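Local coordinates for protein 2-hydroxyisobutyryl-CoA synthetase (Aquincola tertiaricarbonis, PDB 6HDY) that belongs to the ANL superfamily of AMP-binding enzymes, in which a large N-terminal domain is followed by a small, mobile C-terminal domain, at residues S384-A389 / D411-R416. Residues are numbered along the deposited sequence; the frame is centred on the assembly and turned at random.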
ATOM      1  N   SER A 384      16.341 -20.364 -12.130  1.00 42.59           N
ATOM      2  CA  SER A 384      15.831 -21.075 -10.958  1.00 42.15           C
ATOM      3  C   SER A 384      16.582 -22.386 -10.670  1.00 48.12           C
ATOM      4  O   SER A 384      16.580 -22.842  -9.517  1.00 47.60           O
ATOM      5  CB  SER A 384      14.327 -21.318 -11.066  1.00 43.62           C
ATOM      6  OG  SER A 384      14.038 -22.193 -12.143  1.00 50.98           O
ATOM      7  N   GLU A 385      17.200 -22.996 -11.709  1.00 46.44           N
ATOM      8  CA  GLU A 385      17.967 -24.253 -11.568  1.00 48.97           C
ATOM      9  C   GLU A 385      19.281 -23.989 -10.813  1.00 50.85           C
ATOM     10  O   GLU A 385      19.675 -24.790  -9.971  1.00 50.70           O
ATOM     11  CB  GLU A 385      18.233 -24.896 -12.933  1.00 52.61           C
ATOM     12  CG  GLU A 385      16.977 -25.361 -13.665  1.00 64.64           C
ATOM     13  CD  GLU A 385      17.178 -25.758 -15.120  1.00 82.15           C
ATOM     14  OE1 GLU A 385      17.903 -25.038 -15.841  1.00 71.15           O
ATOM     15  OE2 GLU A 385      16.582 -26.773 -15.548  1.00 75.53           O
ATOM     16  N   ILE A 386      19.903 -22.818 -11.077  1.00 46.26           N
ATOM     17  CA  ILE A 386      21.125 -22.325 -10.429  1.00 44.74           C
ATOM     18  C   ILE A 386      20.821 -21.958  -8.973  1.00 49.04           C
ATOM     19  O   ILE A 386      21.570 -22.345  -8.074  1.00 49.98           O
ATOM     20  CB  ILE A 386      21.751 -21.157 -11.239  1.00 45.16           C
ATOM     21  CG1 ILE A 386      22.328 -21.684 -12.572  1.00 46.78           C
ATOM     22  CG2 ILE A 386      22.809 -20.379 -10.424  1.00 43.33           C
ATOM     23  CD1 ILE A 386      22.375 -20.684 -13.677  1.00 51.14           C
ATOM     24  N   ASP A 387      19.701 -21.229  -8.751  1.00 44.23           N
ATOM     25  CA  ASP A 387      19.230 -20.831  -7.431  1.00 42.70           C
ATOM     26  C   ASP A 387      19.004 -22.066  -6.570  1.00 47.25           C
ATOM     27  O   ASP A 387      19.461 -22.081  -5.435  1.00 47.95           O
ATOM     28  CB  ASP A 387      17.926 -20.015  -7.549  1.00 44.16           C
ATOM     29  CG  ASP A 387      17.483 -19.343  -6.268  1.00 49.42           C
ATOM     30  OD1 ASP A 387      18.353 -18.816  -5.545  1.00 49.99           O
ATOM     31  OD2 ASP A 387      16.261 -19.299  -6.013  1.00 52.26           O
ATOM     32  N   ALA A 388      18.341 -23.116  -7.124  1.00 43.76           N
ATOM     33  CA  ALA A 388      18.057 -24.379  -6.452  1.00 45.27           C
ATOM     34  C   ALA A 388      19.330 -25.125  -6.037  1.00 50.41           C
ATOM     35  O   ALA A 388      19.412 -25.578  -4.893  1.00 50.20           O
ATOM     36  CB  ALA A 388      17.198 -25.272  -7.336  1.00 48.16           C
ATOM     37  N   ALA A 389      20.323 -25.236  -6.955  1.00 47.31           N
ATOM     38  CA  ALA A 389      21.571 -25.959  -6.694  1.00 48.43           C
ATOM     39  C   ALA A 389      22.391 -25.276  -5.605  1.00 52.95           C
ATOM     40  O   ALA A 389      22.879 -25.960  -4.704  1.00 56.08           O
ATOM     41  CB  ALA A 389      22.386 -26.090  -7.972  1.00 48.70           C
ATOM     42  N   ASP A 411      30.343 -20.308 -23.771  1.00 65.55           N
ATOM     43  CA  ASP A 411      31.026 -21.586 -23.571  1.00 67.47           C
ATOM     44  C   ASP A 411      30.930 -22.046 -22.110  1.00 68.95           C
ATOM     45  O   ASP A 411      30.859 -23.254 -21.840  1.00 70.00           O
ATOM     46  CB  ASP A 411      32.491 -21.485 -24.018  1.00 71.65           C
ATOM     47  CG  ASP A 411      32.670 -21.358 -25.526  1.00 91.46           C
ATOM     48  OD1 ASP A 411      32.009 -22.120 -26.272  1.00 96.19           O
ATOM     49  OD2 ASP A 411      33.505 -20.530 -25.960  1.00 97.32           O
ATOM     50  N   GLU A 412      30.925 -21.075 -21.170  1.00 61.17           N
ATOM     51  CA  GLU A 412      30.864 -21.344 -19.731  1.00 57.96           C
ATOM     52  C   GLU A 412      29.854 -20.437 -19.030  1.00 56.39           C
ATOM     53  O   GLU A 412      29.480 -19.382 -19.544  1.00 55.22           O
ATOM     54  CB  GLU A 412      32.254 -21.185 -19.046  1.00 59.13           C
ATOM     55  CG  GLU A 412      33.483 -21.542 -19.885  1.00 75.42           C
ATOM     56  CD  GLU A 412      34.419 -20.375 -20.145  1.00 94.09           C
ATOM     57  OE1 GLU A 412      34.016 -19.420 -20.850  1.00 65.33           O
ATOM     58  OE2 GLU A 412      35.556 -20.410 -19.620  1.00 96.17           O
ATOM     59  N   LEU A 413      29.460 -20.844 -17.821  1.00 50.33           N
ATOM     60  CA  LEU A 413      28.559 -20.126 -16.949  1.00 46.65           C
ATOM     61  C   LEU A 413      29.369 -19.285 -15.954  1.00 50.74           C
ATOM     62  O   LEU A 413      30.171 -19.839 -15.217  1.00 51.46           O
ATOM     63  CB  LEU A 413      27.652 -21.128 -16.213  1.00 45.54           C
ATOM     64  CG  LEU A 413      26.693 -20.550 -15.143  1.00 45.98           C
ATOM     65  CD1 LEU A 413      25.709 -19.551 -15.744  1.00 43.30           C
ATOM     66  CD2 LEU A 413      25.946 -21.657 -14.439  1.00 47.03           C
ATOM     67  N   LEU A 414      29.161 -17.952 -15.940  1.00 45.74           N
ATOM     68  CA  LEU A 414      29.850 -17.053 -15.013  1.00 43.40           C
ATOM     69  C   LEU A 414      28.923 -16.766 -13.826  1.00 44.74           C
ATOM     70  O   LEU A 414      27.797 -16.278 -14.016  1.00 42.19           O
ATOM     71  CB  LEU A 414      30.313 -15.731 -15.683  1.00 43.45           C
ATOM     72  CG  LEU A 414      31.231 -15.799 -16.922  1.00 50.74           C
ATOM     73  CD1 LEU A 414      31.612 -14.410 -17.378  1.00 51.30           C
ATOM     74  CD2 LEU A 414      32.502 -16.609 -16.658  1.00 53.82           C
ATOM     75  N   LEU A 415      29.393 -17.090 -12.604  1.00 40.58           N
ATOM     76  CA  LEU A 415      28.625 -16.876 -11.372  1.00 38.63           C
ATOM     77  C   LEU A 415      29.405 -16.045 -10.367  1.00 41.62           C
ATOM     78  O   LEU A 415      30.616 -16.216 -10.244  1.00 42.21           O
ATOM     79  CB  LEU A 415      28.208 -18.217 -10.729  1.00 38.54           C
ATOM     80  CG  LEU A 415      27.337 -19.200 -11.548  1.00 42.93           C
ATOM     81  CD1 LEU A 415      27.126 -20.508 -10.775  1.00 41.98           C
ATOM     82  CD2 LEU A 415      25.947 -18.583 -11.899  1.00 43.62           C
ATOM     83  N   ARG A 416      28.717 -15.109  -9.691  1.00 36.95           N
ATOM     84  CA  ARG A 416      29.248 -14.279  -8.608  1.00 36.57           C
ATOM     85  C   ARG A 416      28.479 -14.816  -7.413  1.00 41.19           C
ATOM     86  O   ARG A 416      27.259 -14.649  -7.354  1.00 40.45           O
ATOM     87  CB  ARG A 416      28.981 -12.768  -8.810  1.00 37.76           C
ATOM     88  CG  ARG A 416      29.646 -12.155 -10.063  1.00 50.37           C
ATOM     89  CD  ARG A 416      29.676 -10.633  -9.972  1.00 57.28           C
ATOM     90  NE  ARG A 416      30.902 -10.190  -9.305  1.00 67.10           N
ATOM     91  CZ  ARG A 416      31.088  -9.012  -8.713  1.00 83.66           C
ATOM     92  NH1 ARG A 416      30.109  -8.112  -8.678  1.00 63.99           N
ATOM     93  NH2 ARG A 416      32.251  -8.729  -8.135  1.00 72.53           N
TER
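No ring, amide or other flat group takes part where Ile386 meets Leu413 and Leu415, so there are no faces or edges to match; the contact is purely aliphatic, almost all of it between methyl groups. From helix 383-391 the forked side chain of Ile386 points toward strand 413-419 and divides its two branches between the two leucines. CG2 stands anti to the backbone N and CG1 beside it (chi1 -69°), which opens the fork toward both. The longer branch meets Leu413 tip to tip, with Ile386 CD1 3.8 Å from Leu413 CD2. The shorter branch goes to the other leucine: Ile386 CG2 lies 3.9 Å from Leu415 CD2, the two side chains meeting at a slant. Beta branching suits isoleucine to this place, since one residue can touch both leucines. Leucine, long and forked, spans the gap between helix and strand, where the CA atoms of Ile386 and Leu415 remain 9.3 Å apart. All three side chains are buried. Ile402 of strand 399-403 touches both Ile386 and Leu413, as does Leu446 of helix 428-446, while Leu414, on the sheet's other face, packs against helix 474-486. Three consecutive leucines, their side chains alternating along the strand, thus give it two apolar faces, the helix-sheet packing of an alpha/beta sandwich, here in the C-terminal domain of an AMP-binding enzyme.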